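Neurotoxin (Clostridium botulinum, PDB 2QN0) probably acts, as the light chain of a type C botulinum neurotoxin, as a zinc-dependent protease that cleaves neuronal SNARE proteins. Local coordinates at residues N119-D130 and K302-P312; I270-I278 and Y351-F361. All blocks are in the same frame, centred on the assembly; numbering follows the deposited sequence.

Interaction 1: N119-D130 and K302-P312; sequences NNNTPINTFDFD and KRLNSITTANP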
loop_
_atom_site.group_PDB
_atom_site.type_symbol
_atom_site.label_atom_id
_atom_site.label_comp_id
_atom_site.label_asym_id
_atom_site.label_seq_id
_atom_site.Cartn_x
_atom_site.Cartn_y
_atom_site.Cartn_z
ATOM N N ASN A 119 -1.588 19.650 8.317
ATOM C CA ASN A 119 -1.775 19.795 6.881
ATOM C C ASN A 119 -1.578 21.262 6.510
ATOM O O ASN A 119 -1.144 22.061 7.342
ATOM C CB ASN A 119 -3.162 19.304 6.437
ATOM C CG ASN A 119 -4.299 20.091 7.060
ATOM O OD1 ASN A 119 -4.120 21.222 7.510
ATOM N ND2 ASN A 119 -5.488 19.495 7.068
ATOM N N ASN A 120 -1.897 21.613 5.271
ATOM C CA ASN A 120 -1.720 22.984 4.802
ATOM C C ASN A 120 -2.383 24.039 5.685
ATOM O O ASN A 120 -1.857 25.143 5.832
ATOM C CB ASN A 120 -2.229 23.119 3.357
ATOM C CG ASN A 120 -3.735 22.928 3.235
ATOM O OD1 ASN A 120 -4.286 21.899 3.641
ATOM N ND2 ASN A 120 -4.409 23.921 2.661
ATOM N N ASN A 121 -3.522 23.703 6.283
ATOM C CA ASN A 121 -4.238 24.656 7.126
ATOM C C ASN A 121 -3.881 24.647 8.613
ATOM O O ASN A 121 -4.476 25.382 9.402
ATOM C CB ASN A 121 -5.746 24.467 6.954
ATOM C CG ASN A 121 -6.242 24.984 5.619
ATOM O OD1 ASN A 121 -5.942 26.113 5.235
ATOM N ND2 ASN A 121 -7.008 24.166 4.909
ATOM N N THR A 122 -2.920 23.818 9.003
ATOM C CA THR A 122 -2.498 23.761 10.399
ATOM C C THR A 122 -1.575 24.945 10.684
ATOM O O THR A 122 -0.674 25.237 9.899
ATOM C CB THR A 122 -1.718 22.466 10.697
ATOM O OG1 THR A 122 -2.550 21.333 10.424
ATOM C CG2 THR A 122 -1.274 22.433 12.153
ATOM N N PRO A 123 -1.796 25.658 11.802
ATOM C CA PRO A 123 -0.930 26.797 12.116
ATOM C C PRO A 123 0.523 26.341 12.186
ATOM O O PRO A 123 0.811 25.235 12.646
ATOM C CB PRO A 123 -1.458 27.266 13.468
ATOM C CG PRO A 123 -2.920 26.965 13.366
ATOM C CD PRO A 123 -2.925 25.580 12.746
ATOM N N ILE A 124 1.436 27.193 11.732
ATOM C CA ILE A 124 2.855 26.860 11.731
ATOM C C ILE A 124 3.424 26.461 13.096
ATOM O O ILE A 124 4.380 25.685 13.169
ATOM C CB ILE A 124 3.688 28.033 11.158
ATOM C CG1 ILE A 124 3.314 28.254 9.689
ATOM C CG2 ILE A 124 5.174 27.740 11.283
ATOM C CD1 ILE A 124 4.040 29.413 9.034
ATOM N N ASN A 125 2.845 26.975 14.176
ATOM C CA ASN A 125 3.351 26.650 15.511
ATOM C C ASN A 125 2.630 25.473 16.164
ATOM O O ASN A 125 2.827 25.205 17.350
ATOM C CB ASN A 125 3.227 27.870 16.434
ATOM C CG ASN A 125 1.784 28.197 16.788
ATOM O OD1 ASN A 125 0.847 27.557 16.303
ATOM N ND2 ASN A 125 1.599 29.201 17.637
ATOM N N THR A 126 1.830 24.753 15.387
ATOM C CA THR A 126 1.040 23.654 15.931
ATOM C C THR A 126 1.269 22.246 15.389
ATOM O O THR A 126 1.544 22.056 14.204
ATOM C CB THR A 126 -0.460 23.971 15.759
ATOM O OG1 THR A 126 -0.767 25.194 16.439
ATOM C CG2 THR A 126 -1.329 22.844 16.314
ATOM N N PHE A 127 1.151 21.269 16.288
ATOM C CA PHE A 127 1.236 19.843 15.958
ATOM C C PHE A 127 -0.213 19.393 16.153
ATOM O O PHE A 127 -0.738 19.500 17.259
ATOM C CB PHE A 127 2.100 19.062 16.962
ATOM C CG PHE A 127 3.556 18.928 16.580
ATOM C CD1 PHE A 127 4.003 19.221 15.298
ATOM C CD2 PHE A 127 4.480 18.464 17.518
ATOM C CE1 PHE A 127 5.351 19.054 14.954
ATOM C CE2 PHE A 127 5.826 18.294 17.184
ATOM C CZ PHE A 127 6.263 18.589 15.899
ATOM N N ASP A 128 -0.868 18.913 15.099
ATOM C CA ASP A 128 -2.252 18.456 15.219
ATOM C C ASP A 128 -2.325 16.963 14.930
ATOM O O ASP A 128 -2.295 16.537 13.777
ATOM C CB ASP A 128 -3.156 19.223 14.250
ATOM C CG ASP A 128 -4.617 18.831 14.375
ATOM O OD1 ASP A 128 -4.960 18.032 15.274
ATOM O OD2 ASP A 128 -5.430 19.330 13.569
ATOM N N PHE A 129 -2.427 16.171 15.992
ATOM C CA PHE A 129 -2.480 14.723 15.857
ATOM C C PHE A 129 -3.838 14.171 15.428
ATOM O O PHE A 129 -3.991 12.960 15.259
ATOM C CB PHE A 129 -2.007 14.084 17.168
ATOM C CG PHE A 129 -0.541 14.305 17.444
ATOM C CD1 PHE A 129 0.416 13.429 16.938
ATOM C CD2 PHE A 129 -0.113 15.417 18.165
ATOM C CE1 PHE A 129 1.775 13.653 17.144
ATOM C CE2 PHE A 129 1.246 15.654 18.376
ATOM C CZ PHE A 129 2.193 14.769 17.864
ATOM N N ASP A 130 -4.820 15.054 15.239
ATOM C CA ASP A 130 -6.155 14.632 14.800
ATOM C C ASP A 130 -6.500 15.190 13.420
ATOM O O ASP A 130 -7.646 15.085 12.978
ATOM C CB ASP A 130 -7.245 15.106 15.774
ATOM C CG ASP A 130 -7.213 14.378 17.104
ATOM O OD1 ASP A 130 -7.025 13.142 17.113
ATOM O OD2 ASP A 130 -7.398 15.046 18.142
ATOM N N LYS A 302 10.774 24.561 8.780
ATOM C CA LYS A 302 10.407 25.840 9.376
ATOM C C LYS A 302 9.395 25.609 10.495
ATOM O O LYS A 302 9.492 26.208 11.567
ATOM C CB LYS A 302 9.805 26.767 8.316
ATOM C CG LYS A 302 9.257 28.068 8.873
ATOM C CD LYS A 302 8.630 28.918 7.778
ATOM C CE LYS A 302 8.060 30.207 8.345
ATOM N NZ LYS A 302 9.108 31.019 9.025
ATOM N N ARG A 303 8.420 24.740 10.242
ATOM C CA ARG A 303 7.411 24.436 11.248
ATOM C C ARG A 303 8.081 23.843 12.481
ATOM O O ARG A 303 7.770 24.230 13.607
ATOM C CB ARG A 303 6.375 23.445 10.697
ATOM C CG ARG A 303 5.325 24.061 9.775
ATOM C CD ARG A 303 4.432 22.980 9.170
ATOM N NE ARG A 303 3.387 23.517 8.300
ATOM C CZ ARG A 303 2.178 23.891 8.710
ATOM N NH1 ARG A 303 1.841 23.793 9.989
ATOM N NH2 ARG A 303 1.296 24.351 7.833
ATOM N N LEU A 304 9.011 22.915 12.269
ATOM C CA LEU A 304 9.700 22.274 13.383
ATOM C C LEU A 304 10.468 23.262 14.256
ATOM O O LEU A 304 10.768 22.972 15.416
ATOM C CB LEU A 304 10.641 21.180 12.871
ATOM C CG LEU A 304 9.939 19.956 12.261
ATOM C CD1 LEU A 304 10.975 18.980 11.730
ATOM C CD2 LEU A 304 9.053 19.285 13.321
ATOM N N ASN A 305 10.786 24.428 13.705
ATOM C CA ASN A 305 11.499 25.447 14.470
ATOM C C ASN A 305 10.505 26.396 15.132
ATOM O O ASN A 305 10.906 27.323 15.834
ATOM C CB ASN A 305 12.420 26.277 13.566
ATOM C CG ASN A 305 13.589 25.488 13.028
ATOM O OD1 ASN A 305 14.247 24.746 13.758
ATOM N ND2 ASN A 305 13.870 25.659 11.740
ATOM N N SER A 306 9.214 26.158 14.917
ATOM C CA SER A 306 8.181 27.039 15.459
ATOM C C SER A 306 7.122 26.402 16.354
ATOM O O SER A 306 6.224 27.099 16.829
ATOM C CB SER A 306 7.459 27.736 14.301
ATOM O OG SER A 306 8.383 28.214 13.338
ATOM N N ILE A 307 7.207 25.098 16.591
ATOM C CA ILE A 307 6.190 24.437 17.406
ATOM C C ILE A 307 6.135 24.895 18.860
ATOM O O ILE A 307 7.121 24.801 19.590
ATOM C CB ILE A 307 6.362 22.902 17.401
ATOM C CG1 ILE A 307 6.506 22.390 15.963
ATOM C CG2 ILE A 307 5.150 22.256 18.053
ATOM C CD1 ILE A 307 5.313 22.703 15.070
ATOM N N THR A 308 4.962 25.367 19.275
ATOM C CA THR A 308 4.755 25.830 20.645
ATOM C C THR A 308 3.507 25.207 21.262
ATOM O O THR A 308 3.321 25.245 22.479
ATOM C CB THR A 308 4.580 27.353 20.701
ATOM O OG1 THR A 308 3.395 27.719 19.985
ATOM C CG2 THR A 308 5.778 28.048 20.087
ATOM N N THR A 309 2.648 24.637 20.423
ATOM C CA THR A 309 1.419 24.035 20.916
ATOM C C THR A 309 1.035 22.785 20.134
ATOM O O THR A 309 1.457 22.595 18.992
ATOM C CB THR A 309 0.258 25.054 20.865
ATOM O OG1 THR A 309 -0.925 24.465 21.417
ATOM C CG2 THR A 309 -0.010 25.486 19.435
ATOM N N ALA A 310 0.232 21.931 20.757
ATOM C CA ALA A 310 -0.199 20.693 20.124
ATOM C C ALA A 310 -1.660 20.386 20.414
ATOM O O ALA A 310 -2.206 20.805 21.437
ATOM C CB ALA A 310 0.677 19.540 20.598
ATOM N N ASN A 311 -2.287 19.656 19.498
ATOM C CA ASN A 311 -3.682 19.262 19.639
ATOM C C ASN A 311 -3.789 17.750 19.448
ATOM O O ASN A 311 -3.301 17.211 18.456
ATOM C CB ASN A 311 -4.542 19.970 18.591
ATOM C CG ASN A 311 -5.991 19.522 18.627
ATOM O OD1 ASN A 311 -6.682 19.702 19.630
ATOM N ND2 ASN A 311 -6.456 18.927 17.532
ATOM N N PRO A 312 -4.393 17.041 20.416
ATOM C CA PRO A 312 -4.961 17.586 21.656
ATOM C C PRO A 312 -3.871 18.063 22.618
ATOM O O PRO A 312 -2.694 17.738 22.444
ATOM C CB PRO A 312 -5.768 16.411 22.209
ATOM C CG PRO A 312 -5.000 15.225 21.735
ATOM C CD PRO A 312 -4.666 15.598 20.307
HETATM O O HOH W 1 3.360 23.095 12.334
HETATM O O HOH W 2 3.946 30.461 18.646
HETATM O O HOH W 3 -9.037 17.365 17.914
#
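Arg303 closes on the backbone of the 119-122 turn end-on: NH1 and NH2 both donate to Thr122 O, at 2.9 and 3.0 Å. That oxygen lies near the guanidinium plane, whereas only NH2 approaches it in the carbonyl plane; NH1 comes from above. With the chain extended from CG to NE, the group reaches the loop, and a water accepting from NH1 joins it to Ile124 O and Thr126 O.

Beyond this clamp the segments pair as a two-stranded parallel sheet, 126-128 with 309-311. Asn125 O takes two amides at its entrance, Thr308 N and Thr309 N. Phe127 N then donates to Thr309 O, Phe127 O accepts from Asn311 N at 2.7 Å, and Phe129 N closes the series on Asn311 O.

On one sheet face Asp128 and Asn311 run side by side, each with CG anti to its backbone N (chi1 -177° and 176°), and Asn311 ND2 meets Asp128 OD1 at 2.9 Å. Asp130 N reaches that same oxygen from the other face of the carboxylate, forming an Asx turn.

The opposite sheet face is apolar. Ile307 lies across the Phe127 ring, its CG2 4.0 Å from the centroid, while Leu304 CD2 sits at the ring edge, 3.9 Å from Phe127 CZ. Phe127 CB also meets Ala310 CB.

Helix 319-330 backs this apolar side through Tyr322 and Leu326, and Phe116 meets Phe127 edge-to-face. The paired strands and the Arg303 bonds tie the end of helix 283-304 to the loop following helix 101-112.

Interaction 2: I270-I278 and Y351-F361; sequences IYAFGGPTI and YNELTQIFTEF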
loop_
_atom_site.group_PDB
_atom_site.type_symbol
_atom_site.label_atom_id
_atom_site.label_comp_id
_atom_site.label_asym_id
_atom_site.label_seq_id
_atom_site.Cartn_x
_atom_site.Cartn_y
_atom_site.Cartn_z
ATOM N N ILE A 270 3.973 4.974 -12.290
ATOM C CA ILE A 270 5.296 4.814 -12.869
ATOM C C ILE A 270 6.358 4.704 -11.774
ATOM O O ILE A 270 7.271 3.882 -11.868
ATOM C CB ILE A 270 5.624 5.994 -13.824
ATOM C CG1 ILE A 270 4.734 5.900 -15.070
ATOM C CG2 ILE A 270 7.102 5.968 -14.217
ATOM C CD1 ILE A 270 4.950 7.016 -16.085
ATOM N N TYR A 271 6.246 5.522 -10.733
ATOM C CA TYR A 271 7.219 5.455 -9.650
ATOM C C TYR A 271 7.039 4.204 -8.795
ATOM O O TYR A 271 8.019 3.587 -8.380
ATOM C CB TYR A 271 7.140 6.701 -8.769
ATOM C CG TYR A 271 7.964 7.857 -9.304
ATOM C CD1 TYR A 271 9.267 7.653 -9.764
ATOM C CD2 TYR A 271 7.453 9.153 -9.325
ATOM C CE1 TYR A 271 10.045 8.722 -10.232
ATOM C CE2 TYR A 271 8.220 10.224 -9.787
ATOM C CZ TYR A 271 9.512 10.001 -10.236
ATOM O OH TYR A 271 10.270 11.065 -10.672
ATOM N N ALA A 272 5.792 3.828 -8.534
ATOM C CA ALA A 272 5.530 2.630 -7.732
ATOM C C ALA A 272 6.086 1.388 -8.440
ATOM O O ALA A 272 6.614 0.473 -7.799
ATOM C CB ALA A 272 4.032 2.477 -7.496
ATOM N N PHE A 273 5.971 1.358 -9.766
ATOM C CA PHE A 273 6.480 0.227 -10.534
ATOM C C PHE A 273 7.999 0.335 -10.671
ATOM O O PHE A 273 8.725 -0.616 -10.386
ATOM C CB PHE A 273 5.837 0.172 -11.923
ATOM C CG PHE A 273 6.242 -1.038 -12.713
ATOM C CD1 PHE A 273 5.728 -2.296 -12.398
ATOM C CD2 PHE A 273 7.195 -0.938 -13.722
ATOM C CE1 PHE A 273 6.167 -3.437 -13.075
ATOM C CE2 PHE A 273 7.641 -2.073 -14.406
ATOM C CZ PHE A 273 7.124 -3.325 -14.078
ATOM N N GLY A 274 8.473 1.495 -11.120
ATOM C CA GLY A 274 9.904 1.704 -11.251
ATOM C C GLY A 274 10.550 1.145 -12.506
ATOM O O GLY A 274 9.875 0.816 -13.478
ATOM N N GLY A 275 11.873 1.035 -12.474
ATOM C CA GLY A 275 12.599 0.520 -13.624
ATOM C C GLY A 275 12.703 1.546 -14.742
ATOM O O GLY A 275 12.486 2.733 -14.512
ATOM N N PRO A 276 13.035 1.116 -15.970
ATOM C CA PRO A 276 13.175 1.986 -17.148
ATOM C C PRO A 276 11.942 2.846 -17.431
ATOM O O PRO A 276 12.041 3.903 -18.057
ATOM C CB PRO A 276 13.446 0.993 -18.277
ATOM C CG PRO A 276 14.157 -0.115 -17.586
ATOM C CD PRO A 276 13.374 -0.277 -16.307
ATOM N N THR A 277 10.783 2.380 -16.971
ATOM C CA THR A 277 9.517 3.086 -17.160
ATOM C C THR A 277 9.570 4.512 -16.624
ATOM O O THR A 277 8.855 5.388 -17.106
ATOM C CB THR A 277 8.355 2.335 -16.456
ATOM O OG1 THR A 277 8.109 1.105 -17.139
ATOM C CG2 THR A 277 7.075 3.170 -16.455
ATOM N N ILE A 278 10.409 4.737 -15.618
ATOM C CA ILE A 278 10.542 6.063 -15.027
ATOM C C ILE A 278 10.919 7.082 -16.103
ATOM O O ILE A 278 10.553 8.253 -16.013
ATOM C CB ILE A 278 11.608 6.055 -13.908
ATOM C CG1 ILE A 278 11.072 5.272 -12.703
ATOM C CG2 ILE A 278 11.964 7.485 -13.499
ATOM C CD1 ILE A 278 12.080 5.058 -11.586
ATOM N N TYR A 351 14.951 11.021 -1.504
ATOM C CA TYR A 351 13.994 11.062 -2.598
ATOM C C TYR A 351 14.271 9.948 -3.601
ATOM O O TYR A 351 13.342 9.318 -4.103
ATOM C CB TYR A 351 14.042 12.417 -3.312
ATOM C CG TYR A 351 12.867 12.654 -4.232
ATOM C CD1 TYR A 351 11.663 13.160 -3.742
ATOM C CD2 TYR A 351 12.949 12.355 -5.593
ATOM C CE1 TYR A 351 10.570 13.367 -4.583
ATOM C CE2 TYR A 351 11.863 12.557 -6.442
ATOM C CZ TYR A 351 10.679 13.060 -5.934
ATOM O OH TYR A 351 9.603 13.258 -6.768
ATOM N N ASN A 352 15.547 9.706 -3.894
ATOM C CA ASN A 352 15.911 8.660 -4.842
ATOM C C ASN A 352 15.514 7.288 -4.310
ATOM O O ASN A 352 15.009 6.450 -5.053
ATOM C CB ASN A 352 17.412 8.684 -5.128
ATOM C CG ASN A 352 17.815 7.645 -6.153
ATOM O OD1 ASN A 352 18.437 6.637 -5.823
ATOM N ND2 ASN A 352 17.444 7.878 -7.406
ATOM N N GLU A 353 15.747 7.061 -3.022
ATOM C CA GLU A 353 15.379 5.790 -2.403
ATOM C C GLU A 353 13.884 5.534 -2.549
ATOM O O GLU A 353 13.458 4.471 -3.000
ATOM C CB GLU A 353 15.714 5.803 -0.912
ATOM C CG GLU A 353 17.157 5.505 -0.569
ATOM C CD GLU A 353 17.429 5.673 0.911
ATOM O OE1 GLU A 353 16.531 5.343 1.719
ATOM O OE2 GLU A 353 18.537 6.126 1.266
ATOM N N LEU A 354 13.093 6.526 -2.154
ATOM C CA LEU A 354 11.637 6.427 -2.185
ATOM C C LEU A 354 11.000 6.265 -3.558
ATOM O O LEU A 354 9.925 5.675 -3.672
ATOM C CB LEU A 354 11.025 7.655 -1.505
ATOM C CG LEU A 354 11.418 7.871 -0.043
ATOM C CD1 LEU A 354 10.830 9.179 0.453
ATOM C CD2 LEU A 354 10.913 6.696 0.799
ATOM N N THR A 355 11.656 6.775 -4.597
ATOM C CA THR A 355 11.097 6.715 -5.944
ATOM C C THR A 355 11.778 5.781 -6.934
ATOM O O THR A 355 11.177 5.418 -7.949
ATOM C CB THR A 355 11.071 8.118 -6.586
ATOM O OG1 THR A 355 12.403 8.649 -6.620
ATOM C CG2 THR A 355 10.174 9.054 -5.792
ATOM N N GLN A 356 13.017 5.391 -6.660
ATOM C CA GLN A 356 13.729 4.523 -7.586
ATOM C C GLN A 356 14.316 3.233 -7.025
ATOM O O GLN A 356 14.671 2.341 -7.791
ATOM C CB GLN A 356 14.811 5.335 -8.308
ATOM C CG GLN A 356 14.212 6.444 -9.163
ATOM C CD GLN A 356 15.206 7.077 -10.112
ATOM O OE1 GLN A 356 16.084 6.403 -10.648
ATOM N NE2 GLN A 356 15.059 8.376 -10.343
ATOM N N ILE A 357 14.414 3.122 -5.701
ATOM C CA ILE A 357 14.947 1.905 -5.091
ATOM C C ILE A 357 13.807 1.042 -4.538
ATOM O O ILE A 357 13.770 -0.170 -4.751
ATOM C CB ILE A 357 15.941 2.240 -3.968
ATOM C CG1 ILE A 357 17.140 2.988 -4.559
ATOM C CG2 ILE A 357 16.400 0.959 -3.278
ATOM C CD1 ILE A 357 18.213 3.340 -3.548
ATOM N N PHE A 358 12.883 1.672 -3.822
ATOM C CA PHE A 358 11.726 0.962 -3.287
ATOM C C PHE A 358 10.684 0.930 -4.401
ATOM O O PHE A 358 9.728 1.710 -4.394
ATOM C CB PHE A 358 11.176 1.698 -2.063
ATOM C CG PHE A 358 12.005 1.507 -0.822
ATOM C CD1 PHE A 358 11.968 0.302 -0.126
ATOM C CD2 PHE A 358 12.837 2.521 -0.360
ATOM C CE1 PHE A 358 12.749 0.110 1.014
ATOM C CE2 PHE A 358 13.624 2.339 0.779
ATOM C CZ PHE A 358 13.579 1.129 1.467
ATOM N N THR A 359 10.887 0.027 -5.362
ATOM C CA THR A 359 9.989 -0.108 -6.507
ATOM C C THR A 359 9.683 -1.577 -6.793
ATOM O O THR A 359 10.489 -2.456 -6.496
ATOM C CB THR A 359 10.617 0.480 -7.793
ATOM O OG1 THR A 359 11.751 -0.312 -8.169
ATOM C CG2 THR A 359 11.065 1.923 -7.562
ATOM N N GLU A 360 8.519 -1.829 -7.383
ATOM C CA GLU A 360 8.106 -3.191 -7.727
ATOM C C GLU A 360 9.159 -3.870 -8.607
ATOM O O GLU A 360 9.532 -5.028 -8.389
ATOM C CB GLU A 360 6.777 -3.151 -8.480
ATOM C CG GLU A 360 6.208 -4.525 -8.815
ATOM C CD GLU A 360 5.004 -4.442 -9.732
ATOM O OE1 GLU A 360 4.179 -3.520 -9.545
ATOM O OE2 GLU A 360 4.874 -5.302 -10.631
ATOM N N PHE A 361 9.621 -3.134 -9.613
ATOM C CA PHE A 361 10.625 -3.616 -10.554
ATOM C C PHE A 361 11.883 -4.104 -9.835
ATOM O O PHE A 361 12.440 -5.150 -10.172
ATOM C CB PHE A 361 10.995 -2.487 -11.522
ATOM C CG PHE A 361 11.861 -2.929 -12.666
ATOM C CD1 PHE A 361 11.297 -3.505 -13.801
ATOM C CD2 PHE A 361 13.242 -2.780 -12.606
ATOM C CE1 PHE A 361 12.098 -3.927 -14.861
ATOM C CE2 PHE A 361 14.050 -3.199 -13.660
ATOM C CZ PHE A 361 13.476 -3.773 -14.788
HETATM O O HOH W 4 8.276 3.731 -5.667
HETATM O O HOH W 5 9.845 13.381 -9.479
HETATM O O HOH W 6 13.507 0.879 -9.913
#
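Ala272 O and Phe273 O, at the C-terminal end of helix 267-273, receive the first amides of helix 360-366, a helix-end to helix-start junction with Thr359 as N-cap. Glu360 N meets Ala272 O at 3.0 Å in an almost straight bond (173°), and Phe361 N meets Phe273 O at 2.8 Å.

Packing is close at this junction. Gly274, with positive phi, brings its CA to 3.7 Å from Thr359 CB. Gly275 CA and Pro276 CD cover one face of the Phe361 ring. Glu360 is extended beyond CG, bringing OE2 to the Phe273 ring edge, 3.3 Å from CE1, with carboxylate and ring planes nearly perpendicular; this carboxylate also accepts from the zinc ligand His229 and pairs with Arg372.

The looser, solvent side comprises exposed Gln356, which touches Ile278 CD1 chiefly through CG, at 3.5 Å, and groups bridged by water. One water joins Gly275 N, Gln356 O and Thr359 OG1; another links the hydroxyls of Tyr271 and Tyr351. The Tyr271-Thr355 contact, by contrast, is buried, and Thr355 O has no polar partner there. Beside it, Thr355 CB rests over the Tyr271 ring toward its rim, 3.7 Å from CD1.

Overall arrangement
Interactions 1 and 2 place the same principle, the end of a helix fastened to a segment distant in sequence, at two depths of one zinc protease domain. Their centres lie about 31 Å apart and their nearest atoms about 15 Å, so they do not touch. Interaction 2 is the inner one, its centre about 14 Å from that of the chain; the side chain of Ala272 lies about 4 Å from the zinc ion, and Glu269, a zinc ligand, belongs to the same helix. The centre of interaction 1 lies about 27 Å from that of the chain. Helix 283-304 connects them: it follows helix 267-273 in sequence, Arg286 and Glu290 touch side chains of interaction 2, and its last turn enters interaction 1.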